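Local coordinates for protein enoyl-CoA hydratase/carnithine racemase (Magnetospirillum magneticum, PDB 4NEK) that belongs to the crotonase-like enoyl-CoA hydratase/isomerase family and may move the double bond of enoyl-CoA substrates from position 3 to position 2, at residues C[106-111]-C[137-142]; C[122-127]-C[171-176]; C[37-42]-C[92-97]; C[116-121]-C[162-167]. All blocks are in the same frame, centred on the assembly; numbering follows the deposited sequence.

How the interactions relate
The touching residues are buried, except that Pro111 and Thr142 of interaction 1 are partly exposed. Interaction 3 lies nearest the centre of the chain and alone has a direct hydrogen bond across its segments, from a lysine to a helix carbonyl. Interaction 1 joins the region of helix 105-108 to the start of helix 139-147 through small side chains and a shared water. Interaction 2 is apolar, side chain on side chain. In interaction 4 a valine's methyls rest mainly on backbone carbonyl oxygens. Interaction 4 joins strand 115-118 to helix 164-169; interaction 2 joins the elements that follow them, strand 123-125 and the segment leading into strand 175-176. Interactions 3 and 4 share the main sheet. Interactions 1 and 2 touch through Ser107 and Pro111.

Interaction 1 of 4, residues C[106-111]-C[137-142]; sequences GSTLLP and AGSSQT
Thr108 packs on Ala137 and Ser139 and buries more surface than any other residue of the contact. Its OG1 lies 3.4 Å from Ala137 CB. Its CG2 rests 3.7 Å from Ser139 CB. The first torsion (chi1 57°) splits the branches between these partners, with CG2 anti to the carbonyl carbon. Ala137 has a left-handed backbone conformation and turns its methyl to Thr108. The next residue, Gly138, is the N-cap of helix 139-147. The contact thus joins the short helix 105-108 to the start of helix 139-147 in the crotonase fold. Ser139 OG turns back to bond Glu136 O. Farther along, Pro111 lays its ring against Thr142, the two side chains crossing at about a right angle. Pro111 CB comes 3.8 Å from Thr142 CB. One water bridges the segments between these two contacts. It donates to Thr108 O at 2.7 Å and to Ala137 O at 2.9 Å, and accepts from Thr142 OG1 at 2.9 Å. Ala137 O has a second donor, His112 NE2. Glu222 of the second subunit bonds Gly138 N and Ser140 OG.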
loop_
_atom_site.group_PDB
_atom_site.type_symbol
_atom_site.label_atom_id
_atom_site.label_comp_id
_atom_site.label_asym_id
_atom_site.label_seq_id
_atom_site.Cartn_x
_atom_site.Cartn_y
_atom_site.Cartn_z
ATOM N N GLY C 106 -15.320 13.840 16.881
ATOM C CA GLY C 106 -14.374 12.796 17.186
ATOM C C GLY C 106 -13.402 12.535 16.043
ATOM O O GLY C 106 -12.265 12.170 16.296
ATOM N N SER C 107 -13.827 12.727 14.807
ATOM C CA SER C 107 -12.920 12.661 13.677
ATOM C C SER C 107 -12.326 14.011 13.289
ATOM O O SER C 107 -11.140 14.079 12.954
ATOM C CB SER C 107 -13.618 12.074 12.438
ATOM O OG SER C 107 -13.594 10.658 12.491
ATOM N N THR C 108 -13.130 15.076 13.283
ATOM C CA THR C 108 -12.721 16.332 12.625
ATOM C C THR C 108 -11.772 17.123 13.483
ATOM O O THR C 108 -11.130 18.059 13.022
ATOM C CB THR C 108 -13.910 17.239 12.306
ATOM O OG1 THR C 108 -14.617 17.519 13.515
ATOM C CG2 THR C 108 -14.851 16.565 11.317
ATOM N N LEU C 109 -11.660 16.704 14.720
ATOM C CA LEU C 109 -10.630 17.197 15.603
ATOM C C LEU C 109 -9.212 16.697 15.291
ATOM O O LEU C 109 -8.205 17.357 15.577
ATOM C CB LEU C 109 -10.986 16.707 16.980
ATOM C CG LEU C 109 -10.104 17.237 18.078
ATOM C CD1 LEU C 109 -10.407 18.711 18.263
ATOM C CD2 LEU C 109 -10.315 16.434 19.361
ATOM N N LEU C 110 -9.114 15.518 14.722
ATOM C CA LEU C 110 -7.825 14.860 14.637
ATOM C C LEU C 110 -6.834 15.588 13.764
ATOM O O LEU C 110 -5.607 15.487 13.992
ATOM C CB LEU C 110 -8.021 13.443 14.150
ATOM C CG LEU C 110 -8.911 12.622 15.078
ATOM C CD1 LEU C 110 -9.101 11.217 14.516
ATOM C CD2 LEU C 110 -8.377 12.543 16.480
ATOM N N PRO C 111 -7.307 16.297 12.740
ATOM C CA PRO C 111 -6.312 17.026 11.913
ATOM C C PRO C 111 -5.598 18.158 12.655
ATOM O O PRO C 111 -4.557 18.593 12.220
ATOM C CB PRO C 111 -7.133 17.592 10.802
ATOM C CG PRO C 111 -8.277 16.628 10.660
ATOM C CD PRO C 111 -8.578 16.159 12.050
ATOM N N ALA C 137 -15.149 22.263 12.200
ATOM C CA ALA C 137 -13.800 22.118 12.664
ATOM C C ALA C 137 -12.716 22.205 11.581
ATOM O O ALA C 137 -11.592 21.686 11.774
ATOM C CB ALA C 137 -13.666 20.828 13.479
ATOM N N GLY C 138 -13.036 22.843 10.467
ATOM C CA GLY C 138 -12.084 23.018 9.358
ATOM C C GLY C 138 -11.959 21.828 8.432
ATOM O O GLY C 138 -11.072 21.800 7.585
ATOM N N SER C 139 -12.822 20.823 8.606
ATOM C CA SER C 139 -12.687 19.588 7.860
ATOM C C SER C 139 -12.880 19.807 6.379
ATOM O O SER C 139 -12.306 19.051 5.577
ATOM C CB SER C 139 -13.632 18.515 8.384
ATOM O OG SER C 139 -14.921 19.025 8.468
ATOM N N SER C 140 -13.692 20.805 5.989
ATOM C CA SER C 140 -13.860 21.150 4.573
ATOM C C SER C 140 -12.534 21.550 3.930
ATOM O O SER C 140 -12.388 21.474 2.732
ATOM C CB SER C 140 -14.851 22.287 4.384
ATOM O OG SER C 140 -14.322 23.550 4.864
ATOM N N GLN C 141 -11.554 21.910 4.728
ATOM C CA GLN C 141 -10.216 22.195 4.232
ATOM C C GLN C 141 -9.216 21.062 4.531
ATOM O O GLN C 141 -8.407 20.659 3.669
ATOM C CB GLN C 141 -9.733 23.476 4.902
ATOM C CG GLN C 141 -8.356 23.934 4.547
ATOM C CD GLN C 141 -8.167 25.394 4.957
ATOM O OE1 GLN C 141 -8.828 26.291 4.446
ATOM N NE2 GLN C 141 -7.248 25.636 5.868
ATOM N N THR C 142 -9.238 20.554 5.751
ATOM C CA THR C 142 -8.227 19.582 6.126
ATOM C C THR C 142 -8.425 18.235 5.407
ATOM O O THR C 142 -7.442 17.654 4.968
ATOM C CB THR C 142 -8.240 19.322 7.610
ATOM O OG1 THR C 142 -9.523 18.820 8.006
ATOM C CG2 THR C 142 -7.902 20.592 8.353
HETATM O O HOH W 1 -10.504 19.287 10.677
#

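Interaction 2 of 4, residues C[122-127]-C[171-176]; sequences TRFHMP and GLINGV
Phe124 reaches from strand 123-125 to Leu172 and Ile173, and these three side chains carry the contact. The far end of the ring meets Ile173: Phe124 CZ is 4.1 Å from Ile173 CG2. One flank of the ring meets Leu172, with Phe124 CD2 4.2 Å from Leu172 CD2. Both methyls approach the ring at a slant. The ring is carried across by its first torsion, with CG anti to the carbonyl carbon (chi1 -59°). One ring face is covered from within its own segment by Thr122 CG2, 3.5 Å above the plane and toward the rim. Ala167 and Leu110 also touch the ring. This is the close part.

The rest is looser. The nearest CA atoms, those of Phe124 and Leu172, are 10.3 Å apart, and no hydrogen bond crosses. Selenomethionine Met126 points this way but comes no nearer than 4.7 Å; it packs on Ser107 and Thr108 instead. Arg123 and His125 are partly exposed, as are Gly175 and Val176.

Gly171 leaves the preceding helix with positive phi, in a Schellman motif. Arg150 of the third subunit bonds its O. The arrangement belongs to the crotonase fold: strand 123-125, paired in parallel with strand 101-103 in a small second sheet, packs against the turn that leads from helix 164-169 to edge strand 175-176 of the main sheet.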
loop_
_atom_site.group_PDB
_atom_site.type_symbol
_atom_site.label_atom_id
_atom_site.label_comp_id
_atom_site.label_asym_id
_atom_site.label_seq_id
_atom_site.Cartn_x
_atom_site.Cartn_y
_atom_site.Cartn_z
ATOM N N THR C 122 -11.240 1.037 15.300
ATOM C CA THR C 122 -11.753 2.404 15.240
ATOM C C THR C 122 -12.583 2.674 13.987
ATOM O O THR C 122 -12.228 2.269 12.872
ATOM C CB THR C 122 -10.622 3.412 15.281
ATOM O OG1 THR C 122 -9.761 3.106 16.384
ATOM C CG2 THR C 122 -11.131 4.794 15.435
ATOM N N ARG C 123 -13.701 3.343 14.189
ATOM C CA ARG C 123 -14.630 3.673 13.111
ATOM C C ARG C 123 -14.745 5.205 13.000
ATOM O O ARG C 123 -15.148 5.865 13.947
ATOM C CB ARG C 123 -15.946 3.056 13.427
ATOM C CG ARG C 123 -16.958 3.074 12.324
ATOM C CD ARG C 123 -18.246 2.397 12.801
ATOM N NE ARG C 123 -19.314 2.738 11.884
ATOM C CZ ARG C 123 -20.143 3.778 11.996
ATOM N NH1 ARG C 123 -20.061 4.601 13.021
ATOM N NH2 ARG C 123 -21.065 3.999 11.054
ATOM N N PHE C 124 -14.304 5.751 11.878
ATOM C CA PHE C 124 -14.291 7.192 11.680
ATOM C C PHE C 124 -15.506 7.567 10.861
ATOM O O PHE C 124 -15.894 6.827 9.954
ATOM C CB PHE C 124 -13.053 7.616 10.918
ATOM C CG PHE C 124 -11.771 7.251 11.597
ATOM C CD1 PHE C 124 -11.205 6.011 11.382
ATOM C CD2 PHE C 124 -11.152 8.138 12.472
ATOM C CE1 PHE C 124 -10.033 5.656 12.033
ATOM C CE2 PHE C 124 -9.995 7.802 13.115
ATOM C CZ PHE C 124 -9.422 6.562 12.893
ATOM N N HIS C 125 -16.137 8.700 11.163
ATOM C CA HIS C 125 -17.357 9.064 10.430
ATOM C C HIS C 125 -17.634 10.531 10.534
ATOM O O HIS C 125 -17.567 11.076 11.607
ATOM C CB HIS C 125 -18.531 8.274 10.999
ATOM C CG HIS C 125 -19.707 8.199 10.095
ATOM N ND1 HIS C 125 -20.901 7.635 10.488
ATOM C CD2 HIS C 125 -19.893 8.632 8.826
ATOM C CE1 HIS C 125 -21.775 7.729 9.504
ATOM N NE2 HIS C 125 -21.182 8.313 8.476
HETATM N N MSE C 126 -17.924 11.149 9.395
HETATM C CA MSE C 126 -18.346 12.538 9.328
HETATM C C MSE C 126 -19.694 12.644 8.639
HETATM O O MSE C 126 -19.767 13.079 7.501
HETATM C CB MSE C 126 -17.296 13.296 8.552
HETATM C CG MSE C 126 -16.060 13.384 9.437
HETATM SE SE MSE C 126 -14.490 13.954 8.365
HETATM C CE MSE C 126 -13.019 12.949 9.213
ATOM N N PRO C 127 -20.785 12.321 9.343
ATOM C CA PRO C 127 -22.106 12.207 8.741
ATOM C C PRO C 127 -22.946 13.512 8.624
ATOM O O PRO C 127 -24.158 13.426 8.494
ATOM C CB PRO C 127 -22.799 11.258 9.710
ATOM C CG PRO C 127 -22.317 11.732 11.051
ATOM C CD PRO C 127 -20.876 12.175 10.809
ATOM N N GLY C 171 -3.103 9.951 6.146
ATOM C CA GLY C 171 -2.336 10.744 7.098
ATOM C C GLY C 171 -3.159 11.385 8.215
ATOM O O GLY C 171 -2.734 12.347 8.898
ATOM N N LEU C 172 -4.317 10.811 8.461
ATOM C CA LEU C 172 -5.118 11.257 9.580
ATOM C C LEU C 172 -4.579 10.718 10.882
ATOM O O LEU C 172 -4.751 11.326 11.917
ATOM C CB LEU C 172 -6.556 10.811 9.391
ATOM C CG LEU C 172 -7.568 11.437 10.322
ATOM C CD1 LEU C 172 -7.706 12.956 10.122
ATOM C CD2 LEU C 172 -8.901 10.769 10.080
ATOM N N ILE C 173 -3.961 9.556 10.843
ATOM C CA ILE C 173 -3.383 8.956 12.066
ATOM C C ILE C 173 -1.980 8.497 11.727
ATOM O O ILE C 173 -1.699 8.228 10.564
ATOM C CB ILE C 173 -4.165 7.724 12.588
ATOM C CG1 ILE C 173 -4.149 6.598 11.564
ATOM C CG2 ILE C 173 -5.583 8.105 12.911
ATOM C CD1 ILE C 173 -4.968 5.392 12.000
ATOM N N ASN C 174 -1.152 8.331 12.743
ATOM C CA ASN C 174 0.171 7.875 12.533
ATOM C C ASN C 174 0.208 6.366 12.454
ATOM O O ASN C 174 1.110 5.812 11.818
ATOM C CB ASN C 174 1.065 8.305 13.671
ATOM C CG ASN C 174 1.328 9.783 13.665
ATOM O OD1 ASN C 174 2.330 10.242 13.159
ATOM N ND2 ASN C 174 0.424 10.524 14.204
ATOM N N GLY C 175 -0.694 5.672 13.126
ATOM C CA GLY C 175 -0.566 4.234 13.184
ATOM C C GLY C 175 -1.613 3.553 14.019
ATOM O O GLY C 175 -2.371 4.189 14.719
ATOM N N VAL C 176 -1.671 2.246 13.880
ATOM C CA VAL C 176 -2.638 1.451 14.538
ATOM C C VAL C 176 -1.956 0.678 15.631
ATOM O O VAL C 176 -0.952 0.084 15.398
ATOM C CB VAL C 176 -3.265 0.483 13.554
ATOM C CG1 VAL C 176 -4.308 -0.416 14.232
ATOM C CG2 VAL C 176 -3.942 1.284 12.461
#

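Interaction 3 of 4, residues C[37-42]-C[92-97]; sequences EAFAKG and KPVVAA
Gly42 and Lys92 mark the closest approach of the two backbones, their CA atoms 8.6 Å apart. Gly42 belongs to helix 29-44, near its end. Lys92 lies two residues ahead of strand 94-98. Side chains cross the gap at two places. Lys92 stretches its chain out fully beyond CG, and NZ donates to Gly42 O at 2.9 Å. The donor lies in the carbonyl plane, with a C=O...N angle of 158°. NZ also bonds Val48 O, so the buried ammonium group holds the helix end and the segment that follows it. Both acceptors are backbone carbonyls, which would probably help to offset its charge. With an alanine here, Gly42 O and Val48 O would probably be left without the donor they share. The second place is apolar. Val94 CG2 sits at the edge of the Phe39 ring, near its plane and 4.1 Å from Phe39 CE2. The two side chains cross at about a right angle. The Phe39 ring is also stacked with Phe51 and touches Ile53, both on strand 50-54. Helix 29-44 is the crossover of a beta-alpha-beta unit between parallel strands 13-18 and 50-54, and here it packs over the sheet as far as strand 94-98.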
loop_
_atom_site.group_PDB
_atom_site.type_symbol
_atom_site.label_atom_id
_atom_site.label_comp_id
_atom_site.label_asym_id
_atom_site.label_seq_id
_atom_site.Cartn_x
_atom_site.Cartn_y
_atom_site.Cartn_z
ATOM N N GLU C 37 -11.468 24.508 28.957
ATOM C CA GLU C 37 -10.806 24.976 30.166
ATOM C C GLU C 37 -9.496 24.246 30.342
ATOM O O GLU C 37 -8.477 24.862 30.624
ATOM C CB GLU C 37 -11.695 24.747 31.375
ATOM C CG GLU C 37 -11.365 25.563 32.615
ATOM C CD GLU C 37 -12.388 25.319 33.737
ATOM O OE1 GLU C 37 -12.467 24.168 34.234
ATOM O OE2 GLU C 37 -13.149 26.255 34.104
ATOM N N ALA C 38 -9.531 22.927 30.192
ATOM C CA ALA C 38 -8.301 22.138 30.310
ATOM C C ALA C 38 -7.181 22.578 29.335
ATOM O O ALA C 38 -6.023 22.595 29.712
ATOM C CB ALA C 38 -8.614 20.680 30.123
ATOM N N PHE C 39 -7.532 22.930 28.112
ATOM C CA PHE C 39 -6.544 23.464 27.195
ATOM C C PHE C 39 -6.019 24.800 27.611
ATOM O O PHE C 39 -4.842 25.040 27.522
ATOM C CB PHE C 39 -7.068 23.509 25.756
ATOM C CG PHE C 39 -6.871 22.213 25.060
ATOM C CD1 PHE C 39 -7.719 21.131 25.331
ATOM C CD2 PHE C 39 -5.780 22.014 24.255
ATOM C CE1 PHE C 39 -7.514 19.892 24.758
ATOM C CE2 PHE C 39 -5.568 20.778 23.661
ATOM C CZ PHE C 39 -6.429 19.714 23.924
ATOM N N ALA C 40 -6.883 25.682 28.096
ATOM C CA ALA C 40 -6.442 27.006 28.548
ATOM C C ALA C 40 -5.493 26.860 29.740
ATOM O O ALA C 40 -4.435 27.469 29.794
ATOM C CB ALA C 40 -7.638 27.867 28.912
ATOM N N LYS C 41 -5.829 25.990 30.664
ATOM C CA LYS C 41 -4.944 25.777 31.784
ATOM C C LYS C 41 -3.584 25.226 31.318
ATOM O O LYS C 41 -2.528 25.756 31.674
ATOM C CB LYS C 41 -5.629 24.865 32.795
ATOM C CG LYS C 41 -4.628 24.165 33.693
ATOM C CD LYS C 41 -5.136 22.989 34.546
ATOM C CE LYS C 41 -4.126 21.822 34.683
ATOM N NZ LYS C 41 -2.684 22.198 34.824
ATOM N N GLY C 42 -3.613 24.178 30.495
ATOM C CA GLY C 42 -2.398 23.545 30.052
ATOM C C GLY C 42 -1.547 24.504 29.266
ATOM O O GLY C 42 -0.336 24.524 29.399
ATOM N N LYS C 92 1.217 24.287 22.179
ATOM C CA LYS C 92 1.890 23.067 22.593
ATOM C C LYS C 92 1.361 21.854 21.829
ATOM O O LYS C 92 0.262 21.860 21.328
ATOM C CB LYS C 92 1.735 22.838 24.104
ATOM C CG LYS C 92 2.290 23.976 24.936
ATOM C CD LYS C 92 2.105 23.792 26.461
ATOM C CE LYS C 92 2.585 25.035 27.200
ATOM N NZ LYS C 92 2.428 24.937 28.657
ATOM N N PRO C 93 2.159 20.819 21.756
ATOM C CA PRO C 93 1.785 19.633 21.016
ATOM C C PRO C 93 0.650 18.883 21.642
ATOM O O PRO C 93 0.478 18.919 22.858
ATOM C CB PRO C 93 3.034 18.739 21.079
ATOM C CG PRO C 93 4.151 19.631 21.492
ATOM C CD PRO C 93 3.533 20.738 22.291
ATOM N N VAL C 94 -0.079 18.172 20.790
ATOM C CA VAL C 94 -1.286 17.469 21.181
ATOM C C VAL C 94 -1.254 16.070 20.565
ATOM O O VAL C 94 -1.102 15.915 19.376
ATOM C CB VAL C 94 -2.512 18.210 20.651
ATOM C CG1 VAL C 94 -3.783 17.487 21.020
ATOM C CG2 VAL C 94 -2.547 19.650 21.161
ATOM N N VAL C 95 -1.344 15.065 21.413
ATOM C CA VAL C 95 -1.348 13.680 20.986
ATOM C C VAL C 95 -2.698 13.104 21.333
ATOM O O VAL C 95 -3.228 13.419 22.386
ATOM C CB VAL C 95 -0.293 12.894 21.778
ATOM C CG1 VAL C 95 -0.321 11.403 21.402
ATOM C CG2 VAL C 95 1.088 13.485 21.539
ATOM N N ALA C 96 -3.269 12.311 20.453
ATOM C CA ALA C 96 -4.545 11.687 20.740
ATOM C C ALA C 96 -4.484 10.191 20.563
ATOM O O ALA C 96 -3.733 9.708 19.750
ATOM C CB ALA C 96 -5.589 12.239 19.822
ATOM N N ALA C 97 -5.275 9.475 21.351
ATOM C CA ALA C 97 -5.379 8.052 21.213
ATOM C C ALA C 97 -6.829 7.758 21.039
ATOM O O ALA C 97 -7.618 8.019 21.938
ATOM C CB ALA C 97 -4.855 7.370 22.465
#

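Interaction 4 of 4, residues C[116-121]-C[162-167]; sequences VYAAPG and FGVDTA
Val164 sets its two methyls against the flat peptide groups that follow Ala119 and Pro120. It meets them at their oxygens. Val164 CG1 is 3.7 Å from Ala119 O and lies well off the plane of that peptide. Val164 CG2 is 4.1 Å from Pro120 O. CG1 is also 4.1 Å from Pro120 O, so both methyls bear on this oxygen. The one aromatic ring of segment 162-167, that of Phe162, takes no part and instead meets the ring of Phe124, their planes at about 10° to each other.

Ala118 gives the apolar side-chain contact. Its CB points at the helix and lies 4.3 Å from Val164 CG1. The first torsion of Val164 (chi1 -66°) puts CG1 anti to the carbonyl carbon, and this directs it toward Ala119 O and Ala118 CB. The side chains of Ala119 and Pro120 point away, so these two residues contribute backbone atoms. No hydrogen bond joins the segments. Ala119 O is nonetheless bonded, to Thr122 OG1. The backbones are closest at Pro120 and Val164, with CA atoms 6.9 Å apart.

Gly163 is the N-cap of the helix, and its O accepts from Ala167 N. A weak bond from Thr166 N to Asp165 OD1 adds to this first turn. Phe162 of the fourth subunit packs on Pro120, and Asp165 of that subunit on Val164. Within the chain, helix 164-169 starts beside the end of strand 115-118, with strand 175-176 paired to that strand and Phe124 of strand 123-125 touching both Val164 and Ala167.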
loop_
_atom_site.group_PDB
_atom_site.type_symbol
_atom_site.label_atom_id
_atom_site.label_comp_id
_atom_site.label_asym_id
_atom_site.label_seq_id
_atom_site.Cartn_x
_atom_site.Cartn_y
_atom_site.Cartn_z
ATOM N N VAL C 116 -1.480 11.045 16.385
ATOM C CA VAL C 116 -2.688 10.307 16.670
ATOM C C VAL C 116 -2.492 8.820 16.447
ATOM O O VAL C 116 -1.963 8.403 15.429
ATOM C CB VAL C 116 -3.770 10.734 15.699
ATOM C CG1 VAL C 116 -5.054 9.993 16.013
ATOM C CG2 VAL C 116 -4.009 12.219 15.755
ATOM N N TYR C 117 -2.878 8.015 17.418
ATOM C CA TYR C 117 -2.784 6.539 17.321
ATOM C C TYR C 117 -4.182 6.050 17.507
ATOM O O TYR C 117 -4.926 6.617 18.290
ATOM C CB TYR C 117 -1.868 5.935 18.393
ATOM C CG TYR C 117 -0.503 6.478 18.244
ATOM C CD1 TYR C 117 0.422 5.908 17.367
ATOM C CD2 TYR C 117 -0.172 7.689 18.880
ATOM C CE1 TYR C 117 1.667 6.497 17.149
ATOM C CE2 TYR C 117 1.076 8.285 18.694
ATOM C CZ TYR C 117 1.996 7.697 17.838
ATOM O OH TYR C 117 3.220 8.302 17.725
ATOM N N ALA C 118 -4.516 4.981 16.806
ATOM C CA ALA C 118 -5.838 4.413 16.819
ATOM C C ALA C 118 -5.831 2.928 17.046
ATOM O O ALA C 118 -4.912 2.244 16.628
ATOM C CB ALA C 118 -6.477 4.664 15.479
ATOM N N ALA C 119 -6.859 2.423 17.705
ATOM C CA ALA C 119 -6.985 0.990 17.923
ATOM C C ALA C 119 -7.573 0.344 16.708
ATOM O O ALA C 119 -8.246 1.009 15.924
ATOM C CB ALA C 119 -7.874 0.714 19.096
ATOM N N PRO C 120 -7.322 -0.947 16.516
ATOM C CA PRO C 120 -7.803 -1.726 15.371
ATOM C C PRO C 120 -9.280 -1.558 15.070
ATOM O O PRO C 120 -9.651 -1.396 13.893
ATOM C CB PRO C 120 -7.525 -3.156 15.795
ATOM C CG PRO C 120 -6.291 -3.046 16.582
ATOM C CD PRO C 120 -6.403 -1.752 17.336
ATOM N N GLY C 121 -10.155 -1.554 16.059
ATOM C CA GLY C 121 -11.575 -1.380 15.655
ATOM C C GLY C 121 -12.101 0.042 15.429
ATOM O O GLY C 121 -13.297 0.256 15.324
ATOM N N PHE C 162 -15.391 5.320 7.584
ATOM C CA PHE C 162 -14.197 4.673 7.085
ATOM C C PHE C 162 -13.385 4.204 8.259
ATOM O O PHE C 162 -13.728 4.516 9.397
ATOM C CB PHE C 162 -13.388 5.612 6.173
ATOM C CG PHE C 162 -12.923 6.876 6.837
ATOM C CD1 PHE C 162 -13.776 7.987 6.927
ATOM C CD2 PHE C 162 -11.662 6.956 7.381
ATOM C CE1 PHE C 162 -13.353 9.167 7.553
ATOM C CE2 PHE C 162 -11.233 8.116 8.017
ATOM C CZ PHE C 162 -12.081 9.223 8.094
ATOM N N GLY C 163 -12.340 3.426 7.940
ATOM C CA GLY C 163 -11.594 2.660 8.904
ATOM C C GLY C 163 -10.154 3.076 8.941
ATOM O O GLY C 163 -9.755 4.041 8.278
ATOM N N VAL C 164 -9.389 2.331 9.725
ATOM C CA VAL C 164 -7.994 2.621 9.955
ATOM C C VAL C 164 -7.137 2.496 8.699
ATOM O O VAL C 164 -6.106 3.183 8.599
ATOM C CB VAL C 164 -7.417 1.742 11.083
ATOM C CG1 VAL C 164 -8.083 2.093 12.408
ATOM C CG2 VAL C 164 -7.591 0.238 10.783
ATOM N N ASP C 165 -7.559 1.670 7.750
ATOM C CA ASP C 165 -6.864 1.609 6.484
ATOM C C ASP C 165 -6.792 2.958 5.791
ATOM O O ASP C 165 -5.723 3.486 5.482
ATOM C CB ASP C 165 -7.482 0.551 5.582
ATOM C CG ASP C 165 -9.016 0.725 5.361
ATOM O OD1 ASP C 165 -9.739 1.424 6.120
ATOM O OD2 ASP C 165 -9.501 0.170 4.341
ATOM N N THR C 166 -7.935 3.574 5.628
ATOM C CA THR C 166 -8.008 4.848 4.971
ATOM C C THR C 166 -7.363 5.908 5.861
ATOM O O THR C 166 -6.636 6.760 5.376
ATOM C CB THR C 166 -9.473 5.180 4.688
ATOM O OG1 THR C 166 -10.041 4.150 3.877
ATOM C CG2 THR C 166 -9.619 6.518 3.991
ATOM N N ALA C 167 -7.630 5.854 7.157
ATOM C CA ALA C 167 -7.170 6.915 8.028
ATOM C C ALA C 167 -5.665 6.989 8.035
ATOM O O ALA C 167 -5.091 8.076 8.006
ATOM C CB ALA C 167 -7.655 6.683 9.444
#